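Local coordinates for N-acetylneuraminic acid outer membrane channel protein NanC (Escherichia coli, PDB 2WJR), which forms a weakly anion-selective outer membrane channel that lets N-acetylneuraminic acid, a sialic acid, enter the bacterium, at residues 88-93 with 130-135; 55-60 with 102-107. The protein carries 1 engineered substitution. All blocks are in the same frame, centred on the assembly; numbering follows the deposited sequence. Where two conformers were deposited one is given.

Interaction 1: 88-93 with 130-135. With OCT (N-octane), chain E.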
loop_
_atom_site.group_PDB
_atom_site.type_symbol
_atom_site.label_atom_id
_atom_site.label_comp_id
_atom_site.label_asym_id
_atom_site.label_seq_id
_atom_site.Cartn_x
_atom_site.Cartn_y
_atom_site.Cartn_z
ATOM N N TYR A 88 -10.160 -6.665 5.402
ATOM C CA TYR A 88 -10.650 -5.762 4.388
ATOM C C TYR A 88 -11.616 -6.406 3.407
ATOM O O TYR A 88 -11.745 -7.642 3.368
ATOM C CB TYR A 88 -9.487 -5.135 3.608
ATOM C CG TYR A 88 -8.601 -6.046 2.754
ATOM C CD1 TYR A 88 -7.272 -6.268 3.095
ATOM C CD2 TYR A 88 -9.075 -6.622 1.569
ATOM C CE1 TYR A 88 -6.439 -7.041 2.288
ATOM C CE2 TYR A 88 -8.252 -7.350 0.760
ATOM C CZ TYR A 88 -6.953 -7.584 1.126
ATOM O OH TYR A 88 -6.152 -8.338 0.314
ATOM N N VAL A 89 -12.295 -5.554 2.639
ATOM C CA VAL A 89 -12.990 -6.010 1.440
ATOM C C VAL A 89 -12.617 -5.123 0.278
ATOM O O VAL A 89 -12.709 -3.883 0.366
ATOM C CB VAL A 89 -14.515 -6.047 1.604
ATOM C CG1 VAL A 89 -15.184 -6.548 0.275
ATOM C CG2 VAL A 89 -14.894 -6.937 2.772
ATOM N N LYS A 90 -12.218 -5.752 -0.829
ATOM C CA LYS A 90 -11.881 -5.044 -2.045
ATOM C C LYS A 90 -12.899 -5.400 -3.128
ATOM O O LYS A 90 -13.210 -6.574 -3.327
ATOM C CB LYS A 90 -10.471 -5.372 -2.532
ATOM C CG LYS A 90 -10.045 -4.548 -3.761
ATOM C CD LYS A 90 -8.607 -4.800 -4.172
ATOM C CE LYS A 90 -8.270 -4.001 -5.399
ATOM N NZ LYS A 90 -6.816 -4.104 -5.723
ATOM N N LEU A 91 -13.405 -4.389 -3.811
ATOM C CA LEU A 91 -14.263 -4.587 -4.976
ATOM C C LEU A 91 -13.502 -4.169 -6.218
ATOM O O LEU A 91 -12.961 -3.079 -6.265
ATOM C CB LEU A 91 -15.532 -3.762 -4.804
ATOM C CG LEU A 91 -16.550 -3.779 -5.932
ATOM C CD1 LEU A 91 -17.208 -5.176 -6.018
ATOM C CD2 LEU A 91 -17.567 -2.675 -5.618
ATOM N N SER A 92 -13.506 -5.027 -7.243
ATOM C CA SER A 92 -12.755 -4.820 -8.446
ATOM C C SER A 92 -13.666 -4.933 -9.676
ATOM O O SER A 92 -14.508 -5.823 -9.745
ATOM C CB SER A 92 -11.679 -5.889 -8.501
ATOM O OG SER A 92 -10.935 -5.793 -9.672
ATOM N N TRP A 93 -13.517 -3.998 -10.608
ATOM C CA TRP A 93 -14.281 -4.012 -11.846
ATOM C C TRP A 93 -13.373 -3.853 -13.066
ATOM O O TRP A 93 -12.765 -2.818 -13.244
ATOM C CB TRP A 93 -15.311 -2.897 -11.800
ATOM C CG TRP A 93 -16.146 -2.777 -13.018
ATOM C CD1 TRP A 93 -16.636 -3.802 -13.795
ATOM C CD2 TRP A 93 -16.657 -1.569 -13.580
ATOM N NE1 TRP A 93 -17.404 -3.288 -14.819
ATOM C CE2 TRP A 93 -17.427 -1.925 -14.710
ATOM C CE3 TRP A 93 -16.527 -0.213 -13.247
ATOM C CZ2 TRP A 93 -18.062 -0.976 -15.506
ATOM C CZ3 TRP A 93 -17.164 0.724 -14.037
ATOM C CH2 TRP A 93 -17.927 0.335 -15.150
ATOM N N ASP A 130 -8.774 2.691 0.027
ATOM C CA ASP A 130 -7.943 2.825 -1.147
ATOM C C ASP A 130 -8.823 2.741 -2.393
ATOM O O ASP A 130 -9.727 1.918 -2.457
ATOM C CB ASP A 130 -6.885 1.723 -1.199
ATOM C CG ASP A 130 -5.820 1.872 -0.122
ATOM O OD1 ASP A 130 -4.802 2.557 -0.367
ATOM O OD2 ASP A 130 -5.991 1.239 0.943
ATOM N N GLY A 131 -8.550 3.612 -3.342
ATOM C CA GLY A 131 -9.147 3.592 -4.677
ATOM C C GLY A 131 -8.051 3.266 -5.678
ATOM O O GLY A 131 -6.900 3.679 -5.512
ATOM N N TYR A 132 -8.412 2.540 -6.739
ATOM C CA TYR A 132 -7.435 2.050 -7.715
ATOM C C TYR A 132 -7.978 2.245 -9.130
ATOM O O TYR A 132 -9.156 1.978 -9.398
ATOM C CB TYR A 132 -7.182 0.547 -7.542
ATOM C CG TYR A 132 -6.719 0.093 -6.187
ATOM C CD1 TYR A 132 -5.374 -0.057 -5.911
ATOM C CD2 TYR A 132 -7.636 -0.189 -5.178
ATOM C CE1 TYR A 132 -4.952 -0.486 -4.675
ATOM C CE2 TYR A 132 -7.229 -0.611 -3.937
ATOM C CZ TYR A 132 -5.883 -0.761 -3.695
ATOM O OH TYR A 132 -5.471 -1.173 -2.467
ATOM N N VAL A 133 -7.117 2.719 -10.019
ATOM C CA VAL A 133 -7.393 2.715 -11.448
ATOM C C VAL A 133 -6.144 2.235 -12.177
ATOM O O VAL A 133 -5.036 2.739 -11.941
ATOM C CB VAL A 133 -7.815 4.104 -11.988
ATOM C CG1 VAL A 133 -8.229 3.970 -13.440
ATOM C CG2 VAL A 133 -8.976 4.698 -11.193
ATOM N N THR A 134 -6.306 1.232 -13.032
ATOM C CA THR A 134 -5.195 0.683 -13.812
ATOM C C THR A 134 -5.590 0.769 -15.276
ATOM O O THR A 134 -6.663 0.291 -15.658
ATOM C CB THR A 134 -4.899 -0.784 -13.464
ATOM O OG1 THR A 134 -4.613 -0.892 -12.072
ATOM C CG2 THR A 134 -3.665 -1.316 -14.288
ATOM N N TYR A 135 -4.732 1.400 -16.070
ATOM C CA TYR A 135 -5.016 1.673 -17.475
ATOM C C TYR A 135 -3.850 1.190 -18.333
ATOM O O TYR A 135 -2.752 1.740 -18.314
ATOM C CB TYR A 135 -5.284 3.157 -17.686
ATOM C CG TYR A 135 -5.413 3.589 -19.132
ATOM C CD1 TYR A 135 -4.868 4.794 -19.555
ATOM C CD2 TYR A 135 -6.062 2.792 -20.075
ATOM C CE1 TYR A 135 -4.990 5.214 -20.864
ATOM C CE2 TYR A 135 -6.199 3.210 -21.406
ATOM C CZ TYR A 135 -5.639 4.425 -21.789
ATOM O OH TYR A 135 -5.719 4.868 -23.085
HETATM C C1 OCT E . -8.761 6.222 -8.149
HETATM C C2 OCT E . -10.202 6.133 -7.624
HETATM C C3 OCT E . -11.018 5.104 -8.417
HETATM C C4 OCT E . -12.398 4.827 -7.789
HETATM C C5 OCT E . -12.753 3.338 -7.859
HETATM C C6 OCT E . -14.255 3.065 -8.112
HETATM C C7 OCT E . -14.632 1.594 -7.795
HETATM C C8 OCT E . -15.989 1.144 -8.375
#
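A cation-pi contact on the pore-facing wall of the NanC beta barrel joins Lys90 of strand 82-94 to Tyr132 of strand 126-136. The two strands are not direct neighbours: strand 99-110 runs between them and is antiparallel to both, so they run the same way along the barrel. Their backbones stay well apart, with the nearest alpha carbons, Lys90 CA and Asp130 CA, separated by 8.8 Å, and the gap is bridged by side chains alone. Lys90 reaches across with all four torsions close to 180°, a fully extended chain that carries the ammonium over one face of the phenol ring. Lys90 NZ lies 3.9 Å from the centroid of the Tyr132 ring and only 8° off its normal, which places the charge almost over the ring centre. Its neighbour Lys90 CE adds a CH-pi contact, 4.2 Å from the same centroid and farther from the normal. The two side chains cross at about a right angle. Besides the ring face, the ammonium has an anionic partner: it forms a salt bridge with the sulfonate of a bound buffer molecule, probably from the crystallisation liquor. Arg104 of the intervening strand touches Tyr132, and Gln146 packs against it from strand 141-152.

The alternation of the strand sends Val133, the residue after Tyr132, to the membrane side, where n-octane lies across the outer wall, from strand 126-136 over strand 99-110. Its C1 to C3 end rests against the backbone of segment 130-135, with octane C1 3.9 Å from Gly131 C and octane C3 3.8 Å from Tyr132 O. Its closest approach to the segment is at a methyl group, Val133 CG2, 3.4 Å from octane C1.

Interaction 2: 55-60 with 102-107. With OCT (N-octane), chain G; OCT (N-octane), chain E.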
loop_
_atom_site.group_PDB
_atom_site.type_symbol
_atom_site.label_atom_id
_atom_site.label_comp_id
_atom_site.label_asym_id
_atom_site.label_seq_id
_atom_site.Cartn_x
_atom_site.Cartn_y
_atom_site.Cartn_z
ATOM N N GLN A 55 5.073 -7.758 5.919
ATOM C CA GLN A 55 3.637 -7.779 5.722
ATOM C C GLN A 55 3.221 -9.010 4.929
ATOM O O GLN A 55 3.858 -9.364 3.916
ATOM C CB GLN A 55 3.179 -6.515 5.017
ATOM C CG GLN A 55 3.631 -5.231 5.719
ATOM C CD GLN A 55 3.137 -3.977 5.017
ATOM O OE1 GLN A 55 1.978 -3.912 4.606
ATOM N NE2 GLN A 55 4.001 -2.951 4.921
ATOM N N VAL A 56 2.162 -9.640 5.419
ATOM C CA VAL A 56 1.543 -10.783 4.772
ATOM C C VAL A 56 0.091 -10.449 4.434
ATOM O O VAL A 56 -0.701 -10.105 5.341
ATOM C CB VAL A 56 1.549 -12.002 5.706
ATOM C CG1 VAL A 56 0.794 -13.174 5.071
ATOM C CG2 VAL A 56 2.994 -12.391 6.061
ATOM N N GLU A 57 -0.260 -10.578 3.150
ATOM C CA GLU A 57 -1.602 -10.288 2.677
ATOM C C GLU A 57 -2.216 -11.540 2.064
ATOM O O GLU A 57 -1.526 -12.269 1.337
ATOM C CB GLU A 57 -1.567 -9.168 1.651
ATOM C CG GLU A 57 -2.928 -8.665 1.264
ATOM C CD GLU A 57 -2.894 -7.375 0.506
ATOM O OE1 GLU A 57 -1.792 -6.779 0.362
ATOM O OE2 GLU A 57 -3.978 -6.943 0.052
ATOM N N VAL A 58 -3.482 -11.790 2.402
ATOM C CA VAL A 58 -4.244 -12.902 1.831
ATOM C C VAL A 58 -5.671 -12.457 1.531
ATOM O O VAL A 58 -6.322 -11.800 2.348
ATOM C CB VAL A 58 -4.271 -14.139 2.758
ATOM C CG1 VAL A 58 -2.854 -14.656 2.997
ATOM C CG2 VAL A 58 -4.991 -13.836 4.078
ATOM N N ASN A 59 -6.159 -12.802 0.344
ATOM C CA ASN A 59 -7.547 -12.560 0.023
ATOM C C ASN A 59 -8.066 -13.696 -0.844
ATOM O O ASN A 59 -7.281 -14.532 -1.318
ATOM C CB ASN A 59 -7.791 -11.167 -0.592
ATOM C CG ASN A 59 -7.189 -10.979 -1.963
ATOM O OD1 ASN A 59 -7.440 -11.753 -2.889
ATOM N ND2 ASN A 59 -6.460 -9.892 -2.132
ATOM N N TYR A 60 -9.379 -13.722 -1.013
ATOM C CA TYR A 60 -10.030 -14.734 -1.846
ATOM C C TYR A 60 -10.903 -14.031 -2.878
ATOM O O TYR A 60 -11.752 -13.218 -2.517
ATOM C CB TYR A 60 -10.864 -15.668 -0.963
ATOM C CG TYR A 60 -11.619 -16.663 -1.784
ATOM C CD1 TYR A 60 -10.979 -17.796 -2.280
ATOM C CD2 TYR A 60 -12.959 -16.440 -2.129
ATOM C CE1 TYR A 60 -11.657 -18.703 -3.070
ATOM C CE2 TYR A 60 -13.640 -17.338 -2.945
ATOM C CZ TYR A 60 -12.986 -18.472 -3.404
ATOM O OH TYR A 60 -13.668 -19.391 -4.192
ATOM N N GLY A 102 -10.921 -0.198 -8.786
ATOM C CA GLY A 102 -10.884 -0.943 -7.554
ATOM C C GLY A 102 -11.151 -0.024 -6.383
ATOM O O GLY A 102 -10.797 1.142 -6.432
ATOM N N ILE A 103 -11.825 -0.550 -5.377
ATOM C CA ILE A 103 -12.014 0.182 -4.107
ATOM C C ILE A 103 -11.900 -0.793 -2.946
ATOM O O ILE A 103 -12.422 -1.894 -2.994
ATOM C CB ILE A 103 -13.366 0.950 -4.091
ATOM C CG1 ILE A 103 -13.521 1.842 -2.836
ATOM C CG2 ILE A 103 -14.563 -0.016 -4.234
ATOM C CD1 ILE A 103 -13.004 3.258 -2.995
ATOM N N ARG A 104 -11.240 -0.364 -1.870
ATOM C CA ARG A 104 -11.045 -1.198 -0.717
ATOM C C ARG A 104 -11.267 -0.395 0.556
ATOM O O ARG A 104 -10.879 0.768 0.648
ATOM C CB ARG A 104 -9.648 -1.772 -0.695
ATOM C CG ARG A 104 -9.396 -2.821 0.381
ATOM C CD ARG A 104 -7.988 -3.311 0.286
ATOM N NE ARG A 104 -7.007 -2.282 0.620
ATOM C CZ ARG A 104 -5.700 -2.391 0.424
ATOM N NH1 ARG A 104 -5.184 -3.506 -0.104
ATOM N NH2 ARG A 104 -4.899 -1.389 0.748
ATOM N N TYR A 105 -11.939 -1.032 1.495
ATOM C CA TYR A 105 -11.966 -0.564 2.862
ATOM C C TYR A 105 -11.270 -1.586 3.738
ATOM O O TYR A 105 -11.587 -2.796 3.694
ATOM C CB TYR A 105 -13.395 -0.346 3.364
ATOM C CG TYR A 105 -13.375 -0.183 4.864
ATOM C CD1 TYR A 105 -13.003 1.035 5.440
ATOM C CD2 TYR A 105 -13.657 -1.255 5.705
ATOM C CE1 TYR A 105 -12.955 1.193 6.823
ATOM C CE2 TYR A 105 -13.599 -1.111 7.090
ATOM C CZ TYR A 105 -13.245 0.117 7.637
ATOM O OH TYR A 105 -13.191 0.240 9.005
ATOM N N ARG A 106 -10.331 -1.096 4.550
ATOM C CA ARG A 106 -9.567 -1.922 5.477
ATOM C C ARG A 106 -9.575 -1.275 6.868
ATOM O O ARG A 106 -9.429 -0.046 6.978
ATOM C CB ARG A 106 -8.126 -2.035 4.998
ATOM C CG ARG A 106 -7.225 -3.010 5.802
ATOM C CD ARG A 106 -5.893 -3.108 5.083
ATOM N NE ARG A 106 -4.889 -2.184 5.625
ATOM C CZ ARG A 106 -3.865 -1.665 4.958
ATOM N NH1 ARG A 106 -3.674 -1.925 3.663
ATOM N NH2 ARG A 106 -3.017 -0.875 5.596
ATOM N N TYR A 107 -9.761 -2.105 7.885
ATOM C CA TYR A 107 -9.679 -1.704 9.302
ATOM C C TYR A 107 -8.405 -2.279 9.911
ATOM O O TYR A 107 -8.316 -3.491 10.108
ATOM C CB TYR A 107 -10.893 -2.224 10.071
ATOM C CG TYR A 107 -10.898 -1.874 11.559
ATOM C CD1 TYR A 107 -10.942 -0.552 11.974
ATOM C CD2 TYR A 107 -10.877 -2.868 12.529
ATOM C CE1 TYR A 107 -10.949 -0.214 13.326
ATOM C CE2 TYR A 107 -10.896 -2.547 13.898
ATOM C CZ TYR A 107 -10.923 -1.212 14.280
ATOM O OH TYR A 107 -10.941 -0.890 15.629
HETATM C C1 OCT G . -14.976 -0.600 14.629
HETATM C C2 OCT G . -15.188 -0.867 13.128
HETATM C C3 OCT G . -14.722 -2.278 12.723
HETATM C C4 OCT G . -14.828 -2.550 11.211
HETATM C C5 OCT G . -14.272 -3.948 10.847
HETATM C C6 OCT G . -14.802 -4.467 9.494
HETATM C C7 OCT G . -13.905 -5.548 8.856
HETATM C C8 OCT G . -13.793 -5.402 7.325
HETATM C C1 OCT E . -8.761 6.222 -8.149
HETATM C C2 OCT E . -10.202 6.133 -7.624
HETATM C C3 OCT E . -11.018 5.104 -8.417
HETATM C C4 OCT E . -12.398 4.827 -7.789
HETATM C C5 OCT E . -12.753 3.338 -7.859
HETATM C C6 OCT E . -14.255 3.065 -8.112
HETATM C C7 OCT E . -14.632 1.594 -7.795
HETATM C C8 OCT E . -15.989 1.144 -8.375
HETATM O O HOH W 1 -2.424 -4.021 0.107
HETATM O O HOH W 2 -6.433 -5.662 -1.831
HETATM O O HOH W 3 -4.379 -4.666 2.402
#
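Glu57 stretches toward Arg104 with CG trans to its own amide nitrogen (chi1 -171°) and the chain straight beyond, while Arg104 leaves strand 99-110 extended and then bends at chi3 (67°). The two side chains approach from opposite directions, and their carboxylate and guanidinium planes lie 55° apart. The direct salt bridge is long, Glu57 OE2 to Arg104 NH1 at 3.6 Å, and water supplements it. One water, in the guanidinium plane at its edge, accepts from Arg104 NH1 (2.8 Å) and donates to Glu57 OE1 (2.8 Å). A second accepts from Arg104 NH1 (3.0 Å), and a third from Arg106 NH1 (3.1 Å); both donate only weakly to Glu57 OE2. Arg104 has a stronger partner in Asp130, which pairs with NH2 and would help fix the guanidinium. On the lipid side of the same strand, Tyr107 offers a ring face to the n-octane of chain G, whose C3 stands 3.8 Å above the Tyr107 ring plane. Arginines inward and aromatics outward follow the alternation of a transmembrane beta strand, and the hydrated, arginine-bearing lumen is consistent with the weak anion selectivity of this acidic-sugar porin of the KdgM family.

How the interactions relate
Strand 99-110 connects the two: it fills the gap of interaction 1 and supplies one side of interaction 2. Tyr132 N probably hydrogen-bonds to Gly102 O (2.8 Å), and Tyr88 OH makes a probable but weak hydrogen bond to Glu57 OE2 (2.6 Å). Neither contact is a hydrophobic core. Interaction 1, its centre about 12 Å from the centre of the chain, is a surface contact between strands two places apart, made by a cation over an aromatic face. Interaction 2, its centre about 9 Å from it, is partly buried, spans three strand steps and relies on opposite charges and water. Both face the lumen; the octane of chain E touches segments 130-135 and 102-107 from outside.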